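PDB 1T3Q: quinoline 2-oxidoreductase large subunit from Pseudomonas putida, which probably catalyses the molybdenum-dependent hydroxylation of quinoline at carbon 2, carrying the molybdopterin cytosine dinucleotide cofactor of this xanthine dehydrogenase-family enzyme. Local coordinates for residues 197-202 / 283-288; 691-696 / 709-714; 310-315 / 348-353. All coordinates share one frame; numbering follows the deposited sequence.

Contact 1 (197-202 / 283-288)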
ATOM      1  N   SER B 197       4.367 -10.691 -32.023  1.00 14.88           N
ATOM      2  CA  SER B 197       3.953 -10.074 -30.774  1.00 14.86           C
ATOM      3  C   SER B 197       4.999 -10.424 -29.724  1.00 13.80           C
ATOM      4  O   SER B 197       5.562 -11.518 -29.759  1.00 15.70           O
ATOM      5  CB  SER B 197       2.592 -10.627 -30.323  1.00 13.28           C
ATOM      6  OG  SER B 197       2.279 -10.164 -29.019  1.00 13.98           O
ATOM      7  N   ALA B 198       5.263  -9.499 -28.805  1.00 13.42           N
ATOM      8  CA  ALA B 198       6.226  -9.755 -27.734  1.00 15.31           C
ATOM      9  C   ALA B 198       5.681 -10.952 -26.955  1.00 16.43           C
ATOM     10  O   ALA B 198       6.431 -11.725 -26.351  1.00 16.80           O
ATOM     11  CB  ALA B 198       6.339  -8.537 -26.822  1.00 12.60           C
ATOM     12  N   CYS B 199       4.358 -11.081 -26.973  1.00 15.96           N
ATOM     13  CA  CYS B 199       3.661 -12.175 -26.304  1.00 15.64           C
ATOM     14  C   CYS B 199       4.221 -12.546 -24.921  1.00 15.83           C
ATOM     15  O   CYS B 199       4.641 -13.684 -24.688  1.00 16.49           O
ATOM     16  CB  CYS B 199       3.656 -13.409 -27.226  1.00 16.07           C
ATOM     17  SG  CYS B 199       2.471 -14.709 -26.768  1.00 18.24           S
ATOM     18  N   PRO B 200       4.252 -11.585 -23.986  1.00 15.12           N
ATOM     19  CA  PRO B 200       4.764 -11.898 -22.649  1.00 14.70           C
ATOM     20  C   PRO B 200       3.727 -12.811 -21.990  1.00 16.00           C
ATOM     21  O   PRO B 200       2.549 -12.723 -22.321  1.00 15.43           O
ATOM     22  CB  PRO B 200       4.839 -10.526 -21.984  1.00 15.81           C
ATOM     23  CG  PRO B 200       3.683  -9.795 -22.618  1.00 14.92           C
ATOM     24  CD  PRO B 200       3.833 -10.175 -24.075  1.00 15.32           C
ATOM     25  N   MET B 201       4.140 -13.690 -21.076  1.00 14.98           N
ATOM     26  CA  MET B 201       3.161 -14.578 -20.444  1.00 15.63           C
ATOM     27  C   MET B 201       2.124 -13.796 -19.638  1.00 14.89           C
ATOM     28  O   MET B 201       0.976 -14.229 -19.513  1.00 16.60           O
ATOM     29  CB  MET B 201       3.854 -15.638 -19.575  1.00 16.48           C
ATOM     30  CG  MET B 201       4.500 -16.750 -20.396  1.00 20.22           C
ATOM     31  SD  MET B 201       3.333 -17.619 -21.508  1.00 26.13           S
ATOM     32  CE  MET B 201       3.541 -16.656 -23.025  1.00 25.53           C
ATOM     33  N   GLU B 202       2.526 -12.656 -19.082  1.00 14.13           N
ATOM     34  CA  GLU B 202       1.586 -11.802 -18.359  1.00 14.92           C
ATOM     35  C   GLU B 202       1.179 -10.711 -19.348  1.00 14.48           C
ATOM     36  O   GLU B 202       2.038 -10.036 -19.914  1.00 13.61           O
ATOM     37  CB  GLU B 202       2.236 -11.130 -17.150  1.00 14.74           C
ATOM     38  CG  GLU B 202       1.327 -10.087 -16.505  1.00 16.05           C
ATOM     39  CD  GLU B 202       2.080  -9.098 -15.641  1.00 15.73           C
ATOM     40  OE1 GLU B 202       3.073  -8.514 -16.128  1.00 14.96           O
ATOM     41  OE2 GLU B 202       1.679  -8.894 -14.480  1.00 17.29           O
ATOM     42  N   GLU B 283      -6.093  -7.039 -19.244  1.00 17.14           N
ATOM     43  CA  GLU B 283      -6.510  -7.554 -20.543  1.00 16.80           C
ATOM     44  C   GLU B 283      -6.302  -9.052 -20.691  1.00 17.19           C
ATOM     45  O   GLU B 283      -5.452  -9.640 -20.012  1.00 16.93           O
ATOM     46  CB  GLU B 283      -5.761  -6.828 -21.660  1.00 16.91           C
ATOM     47  CG  GLU B 283      -4.408  -7.426 -22.000  1.00 16.76           C
ATOM     48  CD  GLU B 283      -3.648  -6.613 -23.029  1.00 21.09           C
ATOM     49  OE1 GLU B 283      -4.296  -5.918 -23.844  1.00 20.22           O
ATOM     50  OE2 GLU B 283      -2.400  -6.685 -23.033  1.00 18.73           O
ATOM     51  N   ASP B 284      -7.086  -9.669 -21.570  1.00 17.10           N
ATOM     52  CA  ASP B 284      -6.944 -11.101 -21.814  1.00 17.73           C
ATOM     53  C   ASP B 284      -5.997 -11.317 -22.992  1.00 17.64           C
ATOM     54  O   ASP B 284      -5.562 -10.357 -23.628  1.00 18.20           O
ATOM     55  CB  ASP B 284      -8.310 -11.760 -22.054  1.00 18.21           C
ATOM     56  CG  ASP B 284      -9.047 -11.205 -23.264  1.00 19.72           C
ATOM     57  OD1 ASP B 284     -10.289 -11.097 -23.183  1.00 20.72           O
ATOM     58  OD2 ASP B 284      -8.409 -10.898 -24.292  1.00 17.40           O
ATOM     59  N   ARG B 285      -5.672 -12.572 -23.286  1.00 18.41           N
ATOM     60  CA  ARG B 285      -4.741 -12.875 -24.364  1.00 17.23           C
ATOM     61  C   ARG B 285      -5.152 -12.345 -25.741  1.00 18.17           C
ATOM     62  O   ARG B 285      -4.306 -11.901 -26.514  1.00 16.31           O
ATOM     63  CB  ARG B 285      -4.498 -14.385 -24.436  1.00 15.63           C
ATOM     64  CG  ARG B 285      -3.454 -14.800 -25.470  1.00 13.66           C
ATOM     65  CD  ARG B 285      -2.110 -14.107 -25.250  1.00 15.56           C
ATOM     66  NE  ARG B 285      -1.582 -14.312 -23.902  1.00 15.23           N
ATOM     67  CZ  ARG B 285      -0.448 -13.778 -23.455  1.00 17.56           C
ATOM     68  NH1 ARG B 285       0.281 -12.999 -24.251  1.00 16.05           N
ATOM     69  NH2 ARG B 285      -0.037 -14.023 -22.216  1.00 17.64           N
ATOM     70  N   GLN B 286      -6.444 -12.387 -26.049  1.00 17.54           N
ATOM     71  CA  GLN B 286      -6.916 -11.895 -27.339  1.00 18.29           C
ATOM     72  C   GLN B 286      -6.687 -10.396 -27.474  1.00 16.98           C
ATOM     73  O   GLN B 286      -6.284  -9.919 -28.535  1.00 18.84           O
ATOM     74  CB  GLN B 286      -8.401 -12.222 -27.522  1.00 18.47           C
ATOM     75  CG  GLN B 286      -8.640 -13.685 -27.841  1.00 25.22           C
ATOM     76  CD  GLN B 286      -8.062 -14.602 -26.779  1.00 28.94           C
ATOM     77  OE1 GLN B 286      -8.522 -14.600 -25.642  1.00 33.14           O
ATOM     78  NE2 GLN B 286      -7.040 -15.380 -27.143  1.00 28.38           N
ATOM     79  N   GLU B 287      -6.935  -9.657 -26.397  1.00 15.96           N
ATOM     80  CA  GLU B 287      -6.736  -8.213 -26.419  1.00 16.90           C
ATOM     81  C   GLU B 287      -5.256  -7.880 -26.585  1.00 17.56           C
ATOM     82  O   GLU B 287      -4.907  -6.853 -27.179  1.00 16.78           O
ATOM     83  CB  GLU B 287      -7.268  -7.586 -25.133  1.00 17.98           C
ATOM     84  CG  GLU B 287      -8.739  -7.876 -24.878  1.00 20.89           C
ATOM     85  CD  GLU B 287      -9.224  -7.249 -23.598  1.00 21.77           C
ATOM     86  OE1 GLU B 287      -9.871  -6.183 -23.669  1.00 24.05           O
ATOM     87  OE2 GLU B 287      -8.953  -7.815 -22.515  1.00 20.07           O
ATOM     88  N   ASN B 288      -4.377  -8.739 -26.068  1.00 16.28           N
ATOM     89  CA  ASN B 288      -2.946  -8.477 -26.214  1.00 16.92           C
ATOM     90  C   ASN B 288      -2.571  -8.573 -27.691  1.00 16.51           C
ATOM     91  O   ASN B 288      -1.739  -7.810 -28.178  1.00 18.75           O
ATOM     92  CB  ASN B 288      -2.110  -9.465 -25.402  1.00 16.36           C
ATOM     93  CG  ASN B 288      -0.673  -9.004 -25.238  1.00 16.01           C
ATOM     94  OD1 ASN B 288      -0.369  -8.136 -24.403  1.00 18.53           O
ATOM     95  ND2 ASN B 288       0.213  -9.562 -26.042  1.00 13.95           N
TER
HETATM   96  O   HOH W   1       0.668  -8.002 -29.532  1.00 13.04           O
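The loop 197-202 lies beside two redox cofactors: M201 touches an Fe2S2 cluster, and the side chain of P200 comes within about 7 Å of the pterin cytosine dinucleotide; R285 from the first turn of helix 285-291 holds the loop by its backbone. The guanidinium of R285 meets the carbonyl of P200 end-on, and both terminal nitrogens bond to that one oxygen: NH1 of R285 lies 3.0 Å from O of P200, and NH2 of R285 approaches the same O to 2.9 Å. The oxygen sits at the guanidinium edge, only 6° out of its plane; seen from the acceptor, NH2 lies in the carbonyl plane on a lone pair, whereas NH1 is tilted 24° from it. Such a forked grip, bent at each N-H, holds the plane of the guanidinium in line with the P200 oxygen. CG of R285 stands anti to the backbone N (chi1 -176°), and bends at chi2 and chi3 then curl the chain round to the loop. NH2 also donates to G47 O of the small subunit, so this arginine ties the loop and an interface together; SG of C199 lies obliquely beside NH1 of R285.

The helix start is fixed by a capping box. D284 occupies the N-cap and OD2 of D284 accepts from N of E287 at 2.9 Å, while OE2 of E287 takes the N-H of D284 through its anti lone pair. E287 is further paired with R49 and R124. At the other end of the contact one water joins the segments, donating to O of N288 at 2.8 Å and accepting from OG of S197 at 2.7 Å.

Contact 2 (691-696 / 709-714)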
ATOM      1  N   LEU B 691      11.041 -19.303 -37.122  1.00 16.13           N
ATOM      2  CA  LEU B 691      10.441 -20.562 -37.550  1.00 15.84           C
ATOM      3  C   LEU B 691       8.993 -20.813 -37.165  1.00 16.73           C
ATOM      4  O   LEU B 691       8.361 -21.701 -37.740  1.00 18.02           O
ATOM      5  CB  LEU B 691      11.265 -21.742 -37.016  1.00 17.22           C
ATOM      6  CG  LEU B 691      12.744 -21.838 -37.389  1.00 16.44           C
ATOM      7  CD1 LEU B 691      13.383 -23.008 -36.644  1.00 17.73           C
ATOM      8  CD2 LEU B 691      12.886 -22.014 -38.890  1.00 18.96           C
ATOM      9  N   LEU B 692       8.459 -20.032 -36.231  1.00 16.45           N
ATOM     10  CA  LEU B 692       7.105 -20.282 -35.736  1.00 17.56           C
ATOM     11  C   LEU B 692       6.083 -19.157 -35.650  1.00 17.31           C
ATOM     12  O   LEU B 692       4.910 -19.355 -35.970  1.00 18.04           O
ATOM     13  CB  LEU B 692       7.213 -20.880 -34.333  1.00 18.00           C
ATOM     14  CG  LEU B 692       7.990 -22.185 -34.179  1.00 19.65           C
ATOM     15  CD1 LEU B 692       8.394 -22.376 -32.725  1.00 20.84           C
ATOM     16  CD2 LEU B 692       7.123 -23.333 -34.671  1.00 20.76           C
ATOM     17  N   GLU B 693       6.523 -17.993 -35.183  1.00 17.62           N
ATOM     18  CA  GLU B 693       5.631 -16.865 -34.955  1.00 17.22           C
ATOM     19  C   GLU B 693       5.258 -15.917 -36.082  1.00 18.15           C
ATOM     20  O   GLU B 693       6.105 -15.475 -36.858  1.00 17.36           O
ATOM     21  CB  GLU B 693       6.185 -16.012 -33.810  1.00 18.51           C
ATOM     22  CG  GLU B 693       6.574 -16.802 -32.581  1.00 17.84           C
ATOM     23  CD  GLU B 693       7.255 -15.952 -31.532  1.00 20.33           C
ATOM     24  OE1 GLU B 693       8.047 -16.516 -30.747  1.00 20.50           O
ATOM     25  OE2 GLU B 693       6.997 -14.725 -31.481  1.00 19.57           O
ATOM     26  N   GLU B 694       3.967 -15.603 -36.142  1.00 17.62           N
ATOM     27  CA  GLU B 694       3.460 -14.637 -37.099  1.00 18.25           C
ATOM     28  C   GLU B 694       2.056 -14.165 -36.759  1.00 18.17           C
ATOM     29  O   GLU B 694       1.129 -14.965 -36.624  1.00 18.07           O
ATOM     30  CB  GLU B 694       3.475 -15.166 -38.541  1.00 19.87           C
ATOM     31  CG  GLU B 694       3.269 -14.016 -39.538  1.00 18.77           C
ATOM     32  CD  GLU B 694       3.448 -14.391 -40.997  1.00 22.58           C
ATOM     33  OE1 GLU B 694       3.390 -13.470 -41.841  1.00 24.69           O
ATOM     34  OE2 GLU B 694       3.642 -15.586 -41.312  1.00 24.21           O
ATOM     35  N   VAL B 695       1.921 -12.857 -36.576  1.00 18.63           N
ATOM     36  CA  VAL B 695       0.629 -12.240 -36.319  1.00 20.03           C
ATOM     37  C   VAL B 695       0.160 -11.995 -37.748  1.00 21.58           C
ATOM     38  O   VAL B 695       0.854 -11.339 -38.529  1.00 21.71           O
ATOM     39  CB  VAL B 695       0.784 -10.903 -35.566  1.00 20.92           C
ATOM     40  CG1 VAL B 695      -0.498 -10.078 -35.674  1.00 23.74           C
ATOM     41  CG2 VAL B 695       1.106 -11.175 -34.097  1.00 20.63           C
ATOM     42  N   ILE B 696      -1.003 -12.529 -38.101  1.00 19.79           N
ATOM     43  CA  ILE B 696      -1.480 -12.397 -39.467  1.00 21.00           C
ATOM     44  C   ILE B 696      -2.764 -11.605 -39.684  1.00 21.57           C
ATOM     45  O   ILE B 696      -3.785 -11.861 -39.043  1.00 20.44           O
ATOM     46  CB  ILE B 696      -1.685 -13.791 -40.105  1.00 20.61           C
ATOM     47  CG1 ILE B 696      -0.397 -14.612 -40.000  1.00 22.39           C
ATOM     48  CG2 ILE B 696      -2.107 -13.651 -41.569  1.00 19.97           C
ATOM     49  CD1 ILE B 696      -0.539 -16.035 -40.478  1.00 23.10           C
ATOM     50  N   MET B 709      -3.262 -20.708 -29.975  1.00 24.03           N
ATOM     51  CA  MET B 709      -3.457 -21.868 -30.833  1.00 26.24           C
ATOM     52  C   MET B 709      -2.994 -21.512 -32.245  1.00 25.61           C
ATOM     53  O   MET B 709      -2.512 -22.367 -32.985  1.00 25.51           O
ATOM     54  CB  MET B 709      -4.931 -22.272 -30.860  1.00 30.51           C
ATOM     55  CG  MET B 709      -5.391 -22.967 -29.598  1.00 37.06           C
ATOM     56  SD  MET B 709      -4.751 -24.645 -29.500  1.00 45.87           S
ATOM     57  CE  MET B 709      -6.259 -25.554 -29.665  1.00 44.99           C
ATOM     58  N   ASP B 710      -3.143 -20.244 -32.619  1.00 24.03           N
ATOM     59  CA  ASP B 710      -2.718 -19.816 -33.945  1.00 23.86           C
ATOM     60  C   ASP B 710      -1.392 -19.074 -33.931  1.00 22.08           C
ATOM     61  O   ASP B 710      -0.747 -18.943 -34.969  1.00 23.07           O
ATOM     62  CB  ASP B 710      -3.794 -18.954 -34.609  1.00 24.44           C
ATOM     63  CG  ASP B 710      -5.015 -19.762 -35.007  1.00 28.24           C
ATOM     64  OD1 ASP B 710      -4.844 -20.878 -35.547  1.00 28.94           O
ATOM     65  OD2 ASP B 710      -6.144 -19.281 -34.791  1.00 27.55           O
ATOM     66  N   TYR B 711      -0.999 -18.577 -32.762  1.00 20.52           N
ATOM     67  CA  TYR B 711       0.273 -17.878 -32.621  1.00 20.16           C
ATOM     68  C   TYR B 711       1.167 -18.814 -31.820  1.00 20.87           C
ATOM     69  O   TYR B 711       1.002 -18.968 -30.609  1.00 20.74           O
ATOM     70  CB  TYR B 711       0.112 -16.559 -31.864  1.00 18.44           C
ATOM     71  CG  TYR B 711       1.358 -15.705 -31.935  1.00 18.46           C
ATOM     72  CD1 TYR B 711       1.656 -14.973 -33.086  1.00 16.21           C
ATOM     73  CD2 TYR B 711       2.272 -15.674 -30.876  1.00 15.31           C
ATOM     74  CE1 TYR B 711       2.840 -14.230 -33.184  1.00 16.50           C
ATOM     75  CE2 TYR B 711       3.459 -14.935 -30.966  1.00 16.99           C
ATOM     76  CZ  TYR B 711       3.733 -14.218 -32.122  1.00 13.43           C
ATOM     77  OH  TYR B 711       4.910 -13.509 -32.229  1.00 15.49           O
ATOM     78  N   LEU B 712       2.118 -19.427 -32.512  1.00 21.01           N
ATOM     79  CA  LEU B 712       3.007 -20.399 -31.908  1.00 21.14           C
ATOM     80  C   LEU B 712       4.329 -19.857 -31.381  1.00 21.21           C
ATOM     81  O   LEU B 712       5.163 -19.382 -32.156  1.00 20.99           O
ATOM     82  CB  LEU B 712       3.299 -21.498 -32.934  1.00 22.05           C
ATOM     83  CG  LEU B 712       2.117 -21.965 -33.788  1.00 23.01           C
ATOM     84  CD1 LEU B 712       2.603 -23.006 -34.791  1.00 22.39           C
ATOM     85  CD2 LEU B 712       1.025 -22.540 -32.890  1.00 25.07           C
ATOM     86  N   ILE B 713       4.521 -19.917 -30.065  1.00 19.97           N
ATOM     87  CA  ILE B 713       5.787 -19.480 -29.496  1.00 18.57           C
ATOM     88  C   ILE B 713       6.551 -20.746 -29.113  1.00 18.67           C
ATOM     89  O   ILE B 713       5.959 -21.797 -28.859  1.00 17.16           O
ATOM     90  CB  ILE B 713       5.627 -18.563 -28.262  1.00 19.30           C
ATOM     91  CG1 ILE B 713       4.830 -19.271 -27.168  1.00 17.81           C
ATOM     92  CG2 ILE B 713       4.987 -17.231 -28.678  1.00 17.84           C
ATOM     93  CD1 ILE B 713       4.845 -18.526 -25.854  1.00 16.90           C
ATOM     94  N   PRO B 714       7.882 -20.661 -29.074  1.00 16.88           N
ATOM     95  CA  PRO B 714       8.679 -21.838 -28.730  1.00 16.18           C
ATOM     96  C   PRO B 714       8.419 -22.537 -27.401  1.00 15.68           C
ATOM     97  O   PRO B 714       8.115 -21.916 -26.382  1.00 15.63           O
ATOM     98  CB  PRO B 714      10.125 -21.345 -28.874  1.00 16.60           C
ATOM     99  CG  PRO B 714      10.027 -19.847 -28.832  1.00 19.29           C
ATOM    100  CD  PRO B 714       8.730 -19.544 -29.517  1.00 17.12           C
TER
HETATM  101  O   HOH W   2       2.573 -18.280 -35.147  1.00 14.91           O
HETATM  102  O   HOH W   3       0.562 -17.755 -36.928  1.00 21.94           O
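Y711 packs its ring against V695, CE1 of Y711 lying 3.6 Å from CG2 of V695; just before it, a water joins O of D710, at 2.6 Å, to O of E694. The ring is swung across the other segment with CG anti to the backbone N (chi1 -169°), and OH of Y711 makes a short, weak bond to OE2 of E693, the carboxylate and ring planes standing 63° apart. The same hydroxyl is bonded to the backbone N of S197. A phenylalanine here would keep the ring packing but would probably leave OE2 of E693 and the S197 amide without this shared partner. The pairing belongs to the irregular connection between helix 672-692 and strand 722-726, which folds back along the last residues of the helix and the chain just after it, the touching parts running 148° apart. At L712 a second water accepts from the backbone N at 2.9 Å and from N of E694, while CB of L712 faces CB of L692 at 4.2 Å. CG2 of I713 rests near OE1 of E693, the oxygen that forms a salt bridge with R143 of the small subunit. Finally, CD of P714 lies 3.3 Å from OE1 of E693, and CD1 of L692 lies against CA of P714.

Contact 3 (310-315 / 348-353)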
ATOM      1  N   GLY B 310      36.037 -11.065 -52.016  1.00 23.31           N
ATOM      2  CA  GLY B 310      34.952 -11.021 -51.053  1.00 22.78           C
ATOM      3  C   GLY B 310      34.851  -9.710 -50.295  1.00 22.46           C
ATOM      4  O   GLY B 310      34.044  -9.583 -49.375  1.00 22.53           O
ATOM      5  N   ARG B 311      35.673  -8.732 -50.668  1.00 22.03           N
ATOM      6  CA  ARG B 311      35.645  -7.428 -50.009  1.00 22.22           C
ATOM      7  C   ARG B 311      34.388  -6.694 -50.458  1.00 21.95           C
ATOM      8  O   ARG B 311      34.113  -6.601 -51.656  1.00 21.59           O
ATOM      9  CB  ARG B 311      36.891  -6.611 -50.377  1.00 22.11           C
ATOM     10  CG  ARG B 311      36.974  -5.256 -49.683  0.50 22.13           C
ATOM     11  N   PHE B 312      33.628  -6.175 -49.497  1.00 23.08           N
ATOM     12  CA  PHE B 312      32.391  -5.465 -49.802  1.00 22.44           C
ATOM     13  C   PHE B 312      32.659  -4.119 -50.456  1.00 22.45           C
ATOM     14  O   PHE B 312      33.388  -3.290 -49.915  1.00 22.65           O
ATOM     15  CB  PHE B 312      31.561  -5.246 -48.531  1.00 22.02           C
ATOM     16  CG  PHE B 312      31.260  -6.506 -47.771  1.00 22.25           C
ATOM     17  CD1 PHE B 312      31.173  -7.731 -48.426  1.00 21.93           C
ATOM     18  CD2 PHE B 312      31.041  -6.463 -46.398  1.00 23.59           C
ATOM     19  CE1 PHE B 312      30.871  -8.900 -47.721  1.00 24.28           C
ATOM     20  CE2 PHE B 312      30.738  -7.624 -45.679  1.00 23.46           C
ATOM     21  CZ  PHE B 312      30.653  -8.843 -46.344  1.00 23.24           C
ATOM     22  N   LEU B 313      32.050  -3.901 -51.615  1.00 21.93           N
ATOM     23  CA  LEU B 313      32.228  -2.653 -52.349  1.00 20.69           C
ATOM     24  C   LEU B 313      31.055  -1.703 -52.153  1.00 21.30           C
ATOM     25  O   LEU B 313      31.213  -0.480 -52.237  1.00 20.15           O
ATOM     26  CB  LEU B 313      32.388  -2.949 -53.839  1.00 20.63           C
ATOM     27  CG  LEU B 313      33.556  -3.857 -54.219  1.00 21.38           C
ATOM     28  CD1 LEU B 313      33.550  -4.079 -55.730  1.00 20.74           C
ATOM     29  CD2 LEU B 313      34.870  -3.225 -53.763  1.00 21.48           C
ATOM     30  N   ALA B 314      29.878  -2.260 -51.895  1.00 18.18           N
ATOM     31  CA  ALA B 314      28.695  -1.434 -51.709  1.00 19.13           C
ATOM     32  C   ALA B 314      27.527  -2.200 -51.120  1.00 19.80           C
ATOM     33  O   ALA B 314      27.392  -3.408 -51.313  1.00 19.88           O
ATOM     34  CB  ALA B 314      28.277  -0.827 -53.044  1.00 18.44           C
ATOM     35  N   LEU B 315      26.683  -1.479 -50.396  1.00 19.34           N
ATOM     36  CA  LEU B 315      25.491  -2.068 -49.809  1.00 19.76           C
ATOM     37  C   LEU B 315      24.324  -1.131 -50.065  1.00 19.75           C
ATOM     38  O   LEU B 315      24.367   0.056 -49.733  1.00 18.97           O
ATOM     39  CB  LEU B 315      25.665  -2.291 -48.306  1.00 18.36           C
ATOM     40  CG  LEU B 315      24.465  -2.952 -47.608  1.00 22.79           C
ATOM     41  CD1 LEU B 315      24.908  -3.584 -46.306  1.00 23.12           C
ATOM     42  CD2 LEU B 315      23.375  -1.921 -47.352  1.00 22.16           C
ATOM     43  N   TYR B 348      30.845  -4.209 -40.262  1.00 20.24           N
ATOM     44  CA  TYR B 348      31.654  -4.194 -41.472  1.00 20.84           C
ATOM     45  C   TYR B 348      32.035  -2.860 -42.090  1.00 21.07           C
ATOM     46  O   TYR B 348      31.393  -1.839 -41.861  1.00 21.58           O
ATOM     47  CB  TYR B 348      30.941  -5.036 -42.529  1.00 19.56           C
ATOM     48  CG  TYR B 348      30.431  -6.358 -41.992  1.00 20.37           C
ATOM     49  CD1 TYR B 348      31.273  -7.463 -41.886  1.00 20.45           C
ATOM     50  CD2 TYR B 348      29.109  -6.491 -41.565  1.00 20.03           C
ATOM     51  CE1 TYR B 348      30.808  -8.676 -41.369  1.00 20.31           C
ATOM     52  CE2 TYR B 348      28.636  -7.693 -41.046  1.00 18.88           C
ATOM     53  CZ  TYR B 348      29.488  -8.779 -40.951  1.00 19.90           C
ATOM     54  OH  TYR B 348      29.015  -9.967 -40.437  1.00 19.67           O
ATOM     55  N   LYS B 349      33.093  -2.900 -42.891  1.00 21.80           N
ATOM     56  CA  LYS B 349      33.582  -1.729 -43.598  1.00 22.45           C
ATOM     57  C   LYS B 349      33.033  -1.792 -45.025  1.00 21.77           C
ATOM     58  O   LYS B 349      33.414  -2.654 -45.813  1.00 22.78           O
ATOM     59  CB  LYS B 349      35.117  -1.718 -43.599  1.00 22.65           C
ATOM     60  CG  LYS B 349      35.718  -1.547 -42.204  1.00 23.37           C
ATOM     61  CD  LYS B 349      37.238  -1.396 -42.221  1.00 24.23           C
ATOM     62  CE  LYS B 349      37.944  -2.695 -42.567  1.00 25.10           C
ATOM     63  NZ  LYS B 349      39.430  -2.545 -42.497  1.00 25.45           N
ATOM     64  N   VAL B 350      32.111  -0.886 -45.334  1.00 22.47           N
ATOM     65  CA  VAL B 350      31.489  -0.811 -46.654  1.00 22.61           C
ATOM     66  C   VAL B 350      31.607   0.650 -47.079  1.00 22.70           C
ATOM     67  O   VAL B 350      30.907   1.513 -46.556  1.00 23.50           O
ATOM     68  CB  VAL B 350      29.991  -1.210 -46.592  1.00 23.43           C
ATOM     69  CG1 VAL B 350      29.413  -1.274 -47.997  1.00 22.85           C
ATOM     70  CG2 VAL B 350      29.839  -2.557 -45.887  1.00 22.88           C
ATOM     71  N   PRO B 351      32.493   0.940 -48.045  1.00 23.34           N
ATOM     72  CA  PRO B 351      32.732   2.299 -48.547  1.00 23.31           C
ATOM     73  C   PRO B 351      31.590   3.046 -49.235  1.00 23.82           C
ATOM     74  O   PRO B 351      31.496   4.269 -49.115  1.00 25.65           O
ATOM     75  CB  PRO B 351      33.936   2.110 -49.462  1.00 23.19           C
ATOM     76  CG  PRO B 351      33.693   0.754 -50.033  1.00 23.96           C
ATOM     77  CD  PRO B 351      33.267  -0.046 -48.821  1.00 23.40           C
ATOM     78  N   ALA B 352      30.728   2.335 -49.954  1.00 22.08           N
ATOM     79  CA  ALA B 352      29.618   2.991 -50.645  1.00 21.05           C
ATOM     80  C   ALA B 352      28.274   2.459 -50.162  1.00 20.84           C
ATOM     81  O   ALA B 352      28.025   1.253 -50.197  1.00 20.24           O
ATOM     82  CB  ALA B 352      29.745   2.795 -52.150  1.00 20.44           C
ATOM     83  N   VAL B 353      27.404   3.366 -49.730  1.00 20.49           N
ATOM     84  CA  VAL B 353      26.095   2.980 -49.222  1.00 20.42           C
ATOM     85  C   VAL B 353      24.957   3.859 -49.727  1.00 22.08           C
ATOM     86  O   VAL B 353      25.101   5.074 -49.875  1.00 21.96           O
ATOM     87  CB  VAL B 353      26.072   3.025 -47.677  1.00 19.85           C
ATOM     88  CG1 VAL B 353      24.706   2.566 -47.153  1.00 19.22           C
ATOM     89  CG2 VAL B 353      27.185   2.157 -47.114  1.00 17.69           C
TER
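Strands 312-322 and 352-360 pair in parallel within a beta-alpha-beta unit that includes helix 337-342, and F312 and V350 pack together at the opening of this pairing. The main-chain tie is the bond from N of L315 to O of A352, 3.1 Å long and nearly in line with the carbonyl. Two CA-H...O contacts flank it: CA of A314 also approaches O of A352, and CA of V353 faces O of L315. A classic beta bulge at L313 and A314, opposite A305 of the neighbouring antiparallel strand, interrupts the regular pairing on the far side of this strand.

Aromatic packing precedes the strand pairing. F312 turns its edge to the face of Y348 in an offset edge-to-face pair, with centroids 5.7 Å apart and planes at 69°; I386 of helix 375-393 touches both side chains. At that edge CE2 of F312 comes within 3.8 Å of CD1 of Y348. OH of Y348 bonds to E383 of the same helix.

The aliphatic contacts divide at V350, whose two methyls serve different neighbours. With CG1 anti to the backbone N (chi1 -174°), that methyl reaches CB of L315 at 3.9 Å, leaving the other branch for the phenyl ring. CB of A314 meets CB of A352 on one face of the sheet, while CG2 of V350 ends 4.1 Å from CD2 of F312.

Overall arrangement
From the N terminus, contact 1 comes first, closing an 80-residue excursion between the loop after strand 185-193 and helix 285-291. Contact 3 follows, bringing 348-353 back beside 310-315 across a beta-alpha-beta connection, and contact 2 closes a short turn-back after helix 672-692. The three lie in series, none nested or crossed. In space contacts 1 and 2 are neighbours, with centres 13 Å apart; M201 packs on I713 and S197 on V695, joining two cofactor-binding regions of the chain beside the small subunit. Contact 3 is remote, its centre 41 Å from that of contact 1, on the opposite side of the chain's centre.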